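Local coordinates for erythromycin dehydratase (PDB 3EL6), which probably dehydrates a beta-hydroxyacyl intermediate to the alpha,beta-unsaturated form, as one domain of the modular polyketide synthase that builds the erythromycin macrolide core, at residues W169-L179 / A202-E213; Y193-A203 / V228-L239. All coordinates share one frame; numbering follows the deposited sequence.

Contact 1: W169-L179 / A202-E213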
loop_
_atom_site.group_PDB
_atom_site.type_symbol
_atom_site.label_atom_id
_atom_site.label_comp_id
_atom_site.label_asym_id
_atom_site.label_seq_id
_atom_site.Cartn_x
_atom_site.Cartn_y
_atom_site.Cartn_z
ATOM N N TRP A 169 -21.901 34.114 23.971
ATOM C CA TRP A 169 -21.070 32.973 24.452
ATOM C C TRP A 169 -20.613 33.109 25.919
ATOM O O TRP A 169 -19.982 34.075 26.237
ATOM C CB TRP A 169 -19.803 32.874 23.584
ATOM C CG TRP A 169 -18.827 31.812 24.137
ATOM C CD1 TRP A 169 -17.695 32.019 24.906
ATOM C CD2 TRP A 169 -18.957 30.395 23.981
ATOM N NE1 TRP A 169 -17.116 30.775 25.237
ATOM C CE2 TRP A 169 -17.872 29.779 24.675
ATOM C CE3 TRP A 169 -19.868 29.581 23.294
ATOM C CZ2 TRP A 169 -17.692 28.391 24.695
ATOM C CZ3 TRP A 169 -19.688 28.204 23.306
ATOM C CH2 TRP A 169 -18.608 27.618 24.015
ATOM N N PRO A 170 -20.950 32.161 26.805
ATOM C CA PRO A 170 -21.873 31.070 26.541
ATOM C C PRO A 170 -23.306 31.617 26.408
ATOM O O PRO A 170 -23.536 32.816 26.630
ATOM C CB PRO A 170 -21.783 30.239 27.801
ATOM C CG PRO A 170 -21.512 31.320 28.905
ATOM C CD PRO A 170 -20.607 32.275 28.242
ATOM N N PRO A 171 -24.273 30.746 26.093
ATOM C CA PRO A 171 -25.653 31.253 25.973
ATOM C C PRO A 171 -26.134 31.952 27.261
ATOM O O PRO A 171 -25.597 31.695 28.347
ATOM C CB PRO A 171 -26.462 29.970 25.761
ATOM C CG PRO A 171 -25.473 29.054 25.052
ATOM C CD PRO A 171 -24.164 29.318 25.736
ATOM N N GLU A 172 -27.186 32.769 27.142
ATOM C CA GLU A 172 -27.695 33.594 28.258
ATOM C C GLU A 172 -27.913 32.906 29.610
ATOM O O GLU A 172 -27.471 33.427 30.649
ATOM C CB GLU A 172 -28.961 34.376 27.822
ATOM C CG GLU A 172 -28.602 35.674 27.041
ATOM C CD GLU A 172 -29.794 36.366 26.322
ATOM O OE1 GLU A 172 -30.811 36.704 26.980
ATOM O OE2 GLU A 172 -29.692 36.593 25.085
ATOM N N ASP A 173 -28.589 31.764 29.630
ATOM C CA ASP A 173 -28.855 31.114 30.919
ATOM C C ASP A 173 -27.805 30.112 31.389
ATOM O O ASP A 173 -28.106 29.249 32.217
ATOM C CB ASP A 173 -30.168 30.322 30.857
ATOM C CG ASP A 173 -31.355 31.145 30.352
ATOM O OD1 ASP A 173 -32.496 30.602 30.423
ATOM O OD2 ASP A 173 -31.159 32.308 29.876
ATOM N N ALA A 174 -26.610 30.147 30.815
ATOM C CA ALA A 174 -25.668 29.070 31.106
ATOM C C ALA A 174 -24.974 29.466 32.399
ATOM O O ALA A 174 -24.796 30.651 32.640
ATOM C CB ALA A 174 -24.661 28.912 29.954
ATOM N N VAL A 175 -24.665 28.494 33.239
ATOM C CA VAL A 175 -23.994 28.772 34.484
ATOM C C VAL A 175 -22.598 28.160 34.496
ATOM O O VAL A 175 -22.355 27.088 33.923
ATOM C CB VAL A 175 -24.803 28.294 35.747
ATOM C CG1 VAL A 175 -26.261 28.767 35.636
ATOM C CG2 VAL A 175 -24.786 26.776 35.890
ATOM N N ARG A 176 -21.692 28.842 35.176
ATOM C CA ARG A 176 -20.337 28.376 35.242
ATOM C C ARG A 176 -20.254 27.017 35.862
ATOM O O ARG A 176 -20.935 26.702 36.890
ATOM C CB ARG A 176 -19.516 29.345 36.091
ATOM C CG ARG A 176 -18.116 28.923 36.191
ATOM C CD ARG A 176 -17.640 29.179 37.549
ATOM N NE ARG A 176 -16.726 30.276 37.595
ATOM C CZ ARG A 176 -16.209 30.749 38.743
ATOM N NH1 ARG A 176 -16.552 30.204 39.955
ATOM N NH2 ARG A 176 -15.344 31.762 38.672
ATOM N N ILE A 177 -19.377 26.192 35.260
ATOM C CA ILE A 177 -18.959 24.943 35.868
ATOM C C ILE A 177 -17.599 25.176 36.508
ATOM O O ILE A 177 -16.606 25.434 35.795
ATOM C CB ILE A 177 -18.816 23.815 34.807
ATOM C CG1 ILE A 177 -20.131 23.672 34.014
ATOM C CG2 ILE A 177 -18.401 22.527 35.517
ATOM C CD1 ILE A 177 -20.103 22.578 32.886
ATOM N N PRO A 178 -17.529 25.163 37.847
ATOM C CA PRO A 178 -16.169 25.451 38.384
ATOM C C PRO A 178 -15.176 24.301 38.044
ATOM O O PRO A 178 -15.532 23.144 38.198
ATOM C CB PRO A 178 -16.404 25.493 39.917
ATOM C CG PRO A 178 -17.864 25.951 40.033
ATOM C CD PRO A 178 -18.565 25.200 38.908
ATOM N N LEU A 179 -13.974 24.634 37.592
ATOM C CA LEU A 179 -13.022 23.600 37.103
ATOM C C LEU A 179 -11.868 23.301 38.075
ATOM O O LEU A 179 -11.009 22.469 37.796
ATOM C CB LEU A 179 -12.459 24.024 35.748
ATOM C CG LEU A 179 -13.487 23.994 34.584
ATOM C CD1 LEU A 179 -12.925 24.641 33.297
ATOM C CD2 LEU A 179 -13.945 22.567 34.362
ATOM N N ALA A 202 -12.328 26.891 30.352
ATOM C CA ALA A 202 -13.558 27.428 31.002
ATOM C C ALA A 202 -14.739 26.562 30.590
ATOM O O ALA A 202 -14.683 25.940 29.515
ATOM C CB ALA A 202 -13.785 28.881 30.529
ATOM N N ALA A 203 -15.767 26.431 31.436
ATOM C CA ALA A 203 -16.904 25.626 31.032
ATOM C C ALA A 203 -18.180 26.153 31.711
ATOM O O ALA A 203 -18.121 26.779 32.798
ATOM C CB ALA A 203 -16.705 24.170 31.434
ATOM N N TRP A 204 -19.307 25.859 31.076
ATOM C CA TRP A 204 -20.640 26.312 31.547
ATOM C C TRP A 204 -21.632 25.220 31.185
ATOM O O TRP A 204 -21.360 24.430 30.267
ATOM C CB TRP A 204 -21.078 27.570 30.831
ATOM C CG TRP A 204 -20.206 28.789 31.038
ATOM C CD1 TRP A 204 -20.336 29.766 32.004
ATOM C CD2 TRP A 204 -19.097 29.192 30.202
ATOM N NE1 TRP A 204 -19.359 30.727 31.822
ATOM C CE2 TRP A 204 -18.592 30.408 30.729
ATOM C CE3 TRP A 204 -18.473 28.624 29.071
ATOM C CZ2 TRP A 204 -17.506 31.078 30.159
ATOM C CZ3 TRP A 204 -17.377 29.296 28.502
ATOM C CH2 TRP A 204 -16.916 30.512 29.049
ATOM N N ARG A 205 -22.794 25.193 31.841
ATOM C CA ARG A 205 -23.771 24.152 31.603
ATOM C C ARG A 205 -25.122 24.793 31.530
ATOM O O ARG A 205 -25.366 25.797 32.197
ATOM C CB ARG A 205 -23.737 23.173 32.759
ATOM C CG ARG A 205 -24.658 21.998 32.609
ATOM C CD ARG A 205 -24.102 20.783 33.346
ATOM N NE ARG A 205 -25.074 19.692 33.339
ATOM C CZ ARG A 205 -24.942 18.579 34.052
ATOM N NH1 ARG A 205 -23.868 18.416 34.813
ATOM N NH2 ARG A 205 -25.882 17.634 34.003
ATOM N N LYS A 206 -25.978 24.251 30.683
ATOM C CA LYS A 206 -27.376 24.653 30.595
ATOM C C LYS A 206 -28.175 23.369 30.319
ATOM O O LYS A 206 -27.928 22.704 29.317
ATOM C CB LYS A 206 -27.577 25.637 29.465
ATOM C CG LYS A 206 -29.003 26.188 29.457
ATOM C CD LYS A 206 -29.420 26.621 28.083
ATOM C CE LYS A 206 -28.634 27.823 27.624
ATOM N NZ LYS A 206 -29.058 28.161 26.229
ATOM N N ASP A 207 -29.082 22.982 31.218
ATOM C CA ASP A 207 -29.746 21.683 31.069
ATOM C C ASP A 207 -28.651 20.613 31.091
ATOM O O ASP A 207 -27.798 20.557 32.006
ATOM C CB ASP A 207 -30.472 21.613 29.713
ATOM C CG ASP A 207 -31.267 22.894 29.393
ATOM O OD1 ASP A 207 -32.124 23.288 30.238
ATOM O OD2 ASP A 207 -31.046 23.507 28.300
ATOM N N ASP A 208 -28.675 19.752 30.075
ATOM C CA ASP A 208 -27.637 18.753 29.966
ATOM C C ASP A 208 -26.611 19.109 28.864
ATOM O O ASP A 208 -25.796 18.274 28.515
ATOM C CB ASP A 208 -28.235 17.348 29.754
ATOM C CG ASP A 208 -28.789 16.740 31.063
ATOM O OD1 ASP A 208 -28.283 17.100 32.168
ATOM O OD2 ASP A 208 -29.720 15.904 30.988
ATOM N N SER A 209 -26.665 20.328 28.337
ATOM C CA SER A 209 -25.632 20.822 27.394
ATOM C C SER A 209 -24.437 21.452 28.124
ATOM O O SER A 209 -24.621 22.112 29.154
ATOM C CB SER A 209 -26.235 21.861 26.483
ATOM O OG SER A 209 -27.216 21.230 25.660
ATOM N N VAL A 210 -23.235 21.271 27.576
ATOM C CA VAL A 210 -22.004 21.760 28.181
ATOM C C VAL A 210 -21.336 22.639 27.154
ATOM O O VAL A 210 -21.300 22.275 25.970
ATOM C CB VAL A 210 -21.080 20.559 28.514
ATOM C CG1 VAL A 210 -19.664 21.039 28.890
ATOM C CG2 VAL A 210 -21.698 19.676 29.606
ATOM N N TYR A 211 -20.812 23.809 27.559
ATOM C CA TYR A 211 -20.164 24.735 26.664
ATOM C C TYR A 211 -18.731 24.821 27.220
ATOM O O TYR A 211 -18.582 24.888 28.455
ATOM C CB TYR A 211 -20.823 26.111 26.771
ATOM C CG TYR A 211 -22.281 26.013 26.403
ATOM C CD1 TYR A 211 -22.706 26.312 25.122
ATOM C CD2 TYR A 211 -23.187 25.493 27.314
ATOM C CE1 TYR A 211 -24.067 26.149 24.762
ATOM C CE2 TYR A 211 -24.543 25.316 26.963
ATOM C CZ TYR A 211 -24.955 25.648 25.712
ATOM O OH TYR A 211 -26.289 25.453 25.399
ATOM N N ALA A 212 -17.695 24.828 26.381
ATOM C CA ALA A 212 -16.336 24.891 27.011
ATOM C C ALA A 212 -15.424 25.680 26.087
ATOM O O ALA A 212 -15.634 25.695 24.892
ATOM C CB ALA A 212 -15.775 23.477 27.264
ATOM N N GLU A 213 -14.402 26.354 26.640
ATOM C CA GLU A 213 -13.338 26.941 25.854
ATOM C C GLU A 213 -12.181 25.963 26.041
ATOM O O GLU A 213 -11.857 25.603 27.173
ATOM C CB GLU A 213 -12.950 28.301 26.448
ATOM C CG GLU A 213 -14.002 29.391 26.082
ATOM C CD GLU A 213 -13.739 30.722 26.752
ATOM O OE1 GLU A 213 -12.735 30.851 27.528
ATOM O OE2 GLU A 213 -14.566 31.634 26.503
HETATM O O HOH W 1 -15.397 27.236 34.202
#
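Pro170 sets CG over one face of the Trp204 indole, 3.4 Å from the centroid of its five-membered ring, and the next residue repeats the theme: Pro171 CD sits 3.5 Å from the centroid of the Tyr211 ring. Proline suits both CH-pi contacts because its compact, rigid ring offers C-H groups to an aromatic face. The Trp169-Pro170 peptide is cis, and Trp169 joins the same cluster. With CG anti to the backbone N (chi1 174°), its indole reaches the 202-213 hairpin, where CH2 touches Tyr211 CB at 3.8 Å. Its NE1 donates to Glu213 OE2 at 3.0 Å, a somewhat bent bond to the anti lone pair; carboxylate and indole are nearly coplanar. Arg268 adds a cation-pi contact to this indole.

Further along, backbone takes over. Val175 N bonds Arg205 O at 3.0 Å, and Arg205 N returns the bond to Val175 O at 2.8 Å. Next in register, Ile177 N gives a 2.8 Å bond to Ala203 O, but water 1 bridges Ala203 N and Ile177 O, so here the ladder opens. The small Ala203 leaves room for Ile177, whose CD1 continues on to the backbone of Trp204 and to Arg205 CB.

The second shell shapes both partners. A type I turn, Pro171 to Ala174, carries the chain from the prolines into the strand. Arg205, extended beyond CG, braces the type II' hairpin turn: NE bonds Asp207 O, and NH2 forms a salt bridge with Asp208 OD1. The result is a short edge strand, 175-176, added antiparallel to a beta-hairpin at the margin of a hotdog-fold sheet.

Contact 2: Y193-A203 / V228-L239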
loop_
_atom_site.group_PDB
_atom_site.type_symbol
_atom_site.label_atom_id
_atom_site.label_comp_id
_atom_site.label_asym_id
_atom_site.label_seq_id
_atom_site.Cartn_x
_atom_site.Cartn_y
_atom_site.Cartn_z
ATOM N N TYR A 193 -4.079 13.262 33.701
ATOM C CA TYR A 193 -3.743 14.164 32.590
ATOM C C TYR A 193 -2.711 15.176 33.040
ATOM O O TYR A 193 -2.974 15.949 33.970
ATOM C CB TYR A 193 -4.998 14.921 32.118
ATOM C CG TYR A 193 -6.093 14.079 31.477
ATOM C CD1 TYR A 193 -6.043 13.726 30.136
ATOM C CD2 TYR A 193 -7.197 13.681 32.213
ATOM C CE1 TYR A 193 -7.086 12.976 29.547
ATOM C CE2 TYR A 193 -8.223 12.960 31.661
ATOM C CZ TYR A 193 -8.166 12.590 30.342
ATOM O OH TYR A 193 -9.208 11.843 29.839
ATOM N N GLY A 194 -1.552 15.199 32.398
ATOM C CA GLY A 194 -0.524 16.180 32.716
ATOM C C GLY A 194 -0.926 17.522 32.136
ATOM O O GLY A 194 -1.901 17.603 31.387
ATOM N N PRO A 195 -0.183 18.582 32.459
ATOM C CA PRO A 195 -0.535 19.951 31.985
ATOM C C PRO A 195 -0.827 20.040 30.453
ATOM O O PRO A 195 -1.636 20.837 30.033
ATOM C CB PRO A 195 0.714 20.795 32.352
ATOM C CG PRO A 195 1.226 20.087 33.616
ATOM C CD PRO A 195 0.991 18.583 33.371
ATOM N N SER A 196 -0.125 19.273 29.634
ATOM C CA SER A 196 -0.338 19.363 28.204
ATOM C C SER A 196 -1.821 19.065 27.840
ATOM O O SER A 196 -2.378 19.687 26.931
ATOM C CB SER A 196 0.649 18.455 27.456
ATOM O OG SER A 196 0.489 17.099 27.871
ATOM N N PHE A 197 -2.441 18.150 28.580
ATOM C CA PHE A 197 -3.817 17.725 28.369
ATOM C C PHE A 197 -4.849 18.463 29.207
ATOM O O PHE A 197 -6.048 18.206 29.052
ATOM C CB PHE A 197 -3.961 16.230 28.672
ATOM C CG PHE A 197 -3.500 15.354 27.534
ATOM C CD1 PHE A 197 -4.412 14.874 26.595
ATOM C CD2 PHE A 197 -2.160 15.053 27.365
ATOM C CE1 PHE A 197 -3.988 14.076 25.501
ATOM C CE2 PHE A 197 -1.719 14.264 26.274
ATOM C CZ PHE A 197 -2.643 13.776 25.346
ATOM N N GLN A 198 -4.387 19.374 30.083
ATOM C CA GLN A 198 -5.311 20.108 30.946
ATOM C C GLN A 198 -5.835 21.299 30.163
ATOM O O GLN A 198 -5.657 22.472 30.537
ATOM C CB GLN A 198 -4.562 20.496 32.224
ATOM C CG GLN A 198 -4.168 19.274 32.982
ATOM C CD GLN A 198 -3.420 19.582 34.251
ATOM O OE1 GLN A 198 -3.353 20.751 34.652
ATOM N NE2 GLN A 198 -2.823 18.563 34.866
ATOM N N ALA A 199 -6.567 21.025 29.083
ATOM C CA ALA A 199 -6.861 22.045 28.094
ATOM C C ALA A 199 -8.292 22.591 28.200
ATOM O O ALA A 199 -8.668 23.426 27.400
ATOM C CB ALA A 199 -6.629 21.492 26.647
ATOM N N LEU A 200 -9.078 22.099 29.152
ATOM C CA LEU A 200 -10.396 22.737 29.444
ATOM C C LEU A 200 -10.121 24.057 30.179
ATOM O O LEU A 200 -9.601 24.016 31.289
ATOM C CB LEU A 200 -11.232 21.793 30.306
ATOM C CG LEU A 200 -11.690 20.514 29.614
ATOM C CD1 LEU A 200 -12.382 19.596 30.679
ATOM C CD2 LEU A 200 -12.708 20.798 28.519
ATOM N N ARG A 201 -10.313 25.189 29.523
ATOM C CA ARG A 201 -9.907 26.497 30.095
ATOM C C ARG A 201 -11.115 27.161 30.837
ATOM O O ARG A 201 -10.943 27.938 31.808
ATOM C CB ARG A 201 -9.404 27.432 29.015
ATOM C CG ARG A 201 -8.189 26.914 28.205
ATOM C CD ARG A 201 -6.899 26.687 29.078
ATOM N NE ARG A 201 -5.972 25.854 28.280
ATOM C CZ ARG A 201 -4.908 25.221 28.744
ATOM N NH1 ARG A 201 -4.486 25.454 29.988
ATOM N NH2 ARG A 201 -4.228 24.398 27.942
ATOM N N ALA A 202 -12.328 26.891 30.352
ATOM C CA ALA A 202 -13.558 27.428 31.002
ATOM C C ALA A 202 -14.739 26.562 30.590
ATOM O O ALA A 202 -14.683 25.940 29.515
ATOM C CB ALA A 202 -13.785 28.881 30.529
ATOM N N ALA A 203 -15.767 26.431 31.436
ATOM C CA ALA A 203 -16.904 25.626 31.032
ATOM C C ALA A 203 -18.180 26.153 31.711
ATOM O O ALA A 203 -18.121 26.779 32.798
ATOM C CB ALA A 203 -16.705 24.170 31.434
ATOM N N VAL A 228 -4.051 16.504 20.789
ATOM C CA VAL A 228 -4.237 16.912 22.173
ATOM C C VAL A 228 -5.498 17.800 22.288
ATOM O O VAL A 228 -6.327 17.600 23.184
ATOM C CB VAL A 228 -2.989 17.550 22.760
ATOM C CG1 VAL A 228 -3.203 17.940 24.255
ATOM C CG2 VAL A 228 -1.854 16.484 22.683
ATOM N N LEU A 229 -5.611 18.754 21.385
ATOM C CA LEU A 229 -6.803 19.626 21.359
ATOM C C LEU A 229 -8.057 18.766 21.203
ATOM O O LEU A 229 -9.051 18.948 21.905
ATOM C CB LEU A 229 -6.664 20.668 20.275
ATOM C CG LEU A 229 -7.791 21.745 20.252
ATOM C CD1 LEU A 229 -7.654 22.633 21.521
ATOM C CD2 LEU A 229 -7.742 22.665 19.009
ATOM N N LEU A 230 -8.013 17.766 20.309
ATOM C CA LEU A 230 -9.224 16.926 20.084
ATOM C C LEU A 230 -9.549 16.066 21.276
ATOM O O LEU A 230 -10.729 15.830 21.615
ATOM C CB LEU A 230 -8.938 16.011 18.887
ATOM C CG LEU A 230 -10.136 15.152 18.447
ATOM C CD1 LEU A 230 -11.188 16.125 18.015
ATOM C CD2 LEU A 230 -9.590 14.402 17.226
ATOM N N ASP A 231 -8.521 15.556 21.987
ATOM C CA ASP A 231 -8.835 14.824 23.221
ATOM C C ASP A 231 -9.506 15.741 24.254
ATOM O O ASP A 231 -10.388 15.313 24.980
ATOM C CB ASP A 231 -7.579 14.243 23.883
ATOM C CG ASP A 231 -7.897 13.485 25.127
ATOM O OD1 ASP A 231 -8.269 12.305 25.002
ATOM O OD2 ASP A 231 -7.817 14.055 26.258
ATOM N N ALA A 232 -9.031 16.978 24.343
ATOM C CA ALA A 232 -9.626 17.948 25.300
ATOM C C ALA A 232 -11.081 18.333 24.870
ATOM O O ALA A 232 -11.976 18.530 25.696
ATOM C CB ALA A 232 -8.735 19.145 25.423
ATOM N N VAL A 233 -11.353 18.380 23.579
ATOM C CA VAL A 233 -12.762 18.476 23.128
ATOM C C VAL A 233 -13.613 17.322 23.625
ATOM O O VAL A 233 -14.707 17.540 24.146
ATOM C CB VAL A 233 -12.842 18.534 21.591
ATOM C CG1 VAL A 233 -14.257 18.357 21.118
ATOM C CG2 VAL A 233 -12.251 19.841 21.107
ATOM N N ALA A 234 -13.120 16.094 23.484
ATOM C CA ALA A 234 -13.796 14.933 24.035
ATOM C C ALA A 234 -13.885 14.971 25.549
ATOM O O ALA A 234 -14.819 14.396 26.167
ATOM C CB ALA A 234 -13.069 13.626 23.561
ATOM N N GLN A 235 -12.914 15.626 26.182
ATOM C CA GLN A 235 -13.000 15.768 27.654
ATOM C C GLN A 235 -14.262 16.483 28.122
ATOM O O GLN A 235 -14.649 16.306 29.259
ATOM C CB GLN A 235 -11.771 16.452 28.242
ATOM C CG GLN A 235 -10.492 15.613 28.277
ATOM C CD GLN A 235 -9.347 16.485 28.785
ATOM O OE1 GLN A 235 -9.558 17.271 29.707
ATOM N NE2 GLN A 235 -8.167 16.421 28.126
ATOM N N THR A 236 -14.904 17.252 27.247
ATOM C CA THR A 236 -16.094 17.955 27.684
ATOM C C THR A 236 -17.173 16.956 28.136
ATOM O O THR A 236 -18.090 17.322 28.900
ATOM C CB THR A 236 -16.638 18.912 26.644
ATOM O OG1 THR A 236 -17.065 18.163 25.499
ATOM C CG2 THR A 236 -15.542 19.945 26.184
ATOM N N LEU A 237 -17.105 15.699 27.654
ATOM C CA LEU A 237 -18.114 14.720 28.046
ATOM C C LEU A 237 -18.057 14.431 29.539
ATOM O O LEU A 237 -19.055 13.970 30.124
ATOM C CB LEU A 237 -17.976 13.399 27.265
ATOM C CG LEU A 237 -18.770 13.381 25.924
ATOM C CD1 LEU A 237 -18.351 14.451 24.982
ATOM C CD2 LEU A 237 -18.699 11.973 25.202
ATOM N N SER A 238 -16.908 14.674 30.167
ATOM C CA SER A 238 -16.787 14.455 31.598
ATOM C C SER A 238 -17.535 15.507 32.436
ATOM O O SER A 238 -17.765 15.293 33.633
ATOM C CB SER A 238 -15.314 14.389 32.024
ATOM O OG SER A 238 -14.731 15.699 32.073
ATOM N N LEU A 239 -17.934 16.609 31.817
ATOM C CA LEU A 239 -18.553 17.729 32.540
ATOM C C LEU A 239 -20.086 17.658 32.597
ATOM O O LEU A 239 -20.725 18.467 33.283
ATOM C CB LEU A 239 -18.150 19.056 31.898
ATOM C CG LEU A 239 -16.643 19.352 31.868
ATOM C CD1 LEU A 239 -16.367 20.670 31.143
ATOM C CD2 LEU A 239 -16.072 19.356 33.286
HETATM O O HOH W 2 -10.005 11.126 27.431
#
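Tyr193 and Phe197, from the GYxYGPxF motif of polyketide synthase dehydratases, meet Asp231 and Gln235 of the family's DxxxQ motif. Gln235 is the hub: its extended side chain lays the amide over one face of Tyr193, the planes 26° apart. From there NE2 spends both hydrogens in nearly straight bonds, one to Phe197 O at 2.9 Å (174°), the other to Asp231 OD2 at 3.0 Å. Because Tyr183 OH bonds OE1, the buried amide is fixed at both ends, a task to which glutamine's paired donor and acceptor are suited.

Asp231, one helical turn before Gln235, also meets the rim of Phe197, OD2 lying 3.5 Å from CD1. Water 2 links Asp231 OD1 with Tyr193 OH. Over the centre of the Phe197 ring sits Val228 CG1, 4.0 Å above it. Small residues let helix and chain close up: Ala199 CB and Ala232 CB are only 3.4 Å apart, a tight pair. Beyond them Leu200 fills the groove beside Gln235 and Thr236, and Leu239 CD1 reaches Ala203 CB at 3.5 Å.

His69, of the HxxxGxxxxP motif, meets both aromatic rings, which is consistent with the dehydratase active site of a double hotdog fold, beside its 227-235 helix.

How the contacts relate
The four segments follow the chain as 169-179, 193-203, 202-213 and 228-239, so the two contacts cross. Contact 1 closes a loop holding helix 182-188 and strand 191-193; contact 2 closes the next, which holds most of the hairpin formed by strands 200-206 and 209-215. They share Ala202 and Ala203, and their centres are about 15 Å apart. At the junction Arg201 and Ala202 both face Glu213, a classic beta bulge in the hairpin. Ala212 CB also packs on Thr236 CG2, 3.7 Å away. Strand 200-206 thus ties the edge strand 175-176 on one flank to the motif-bearing helix 227-235.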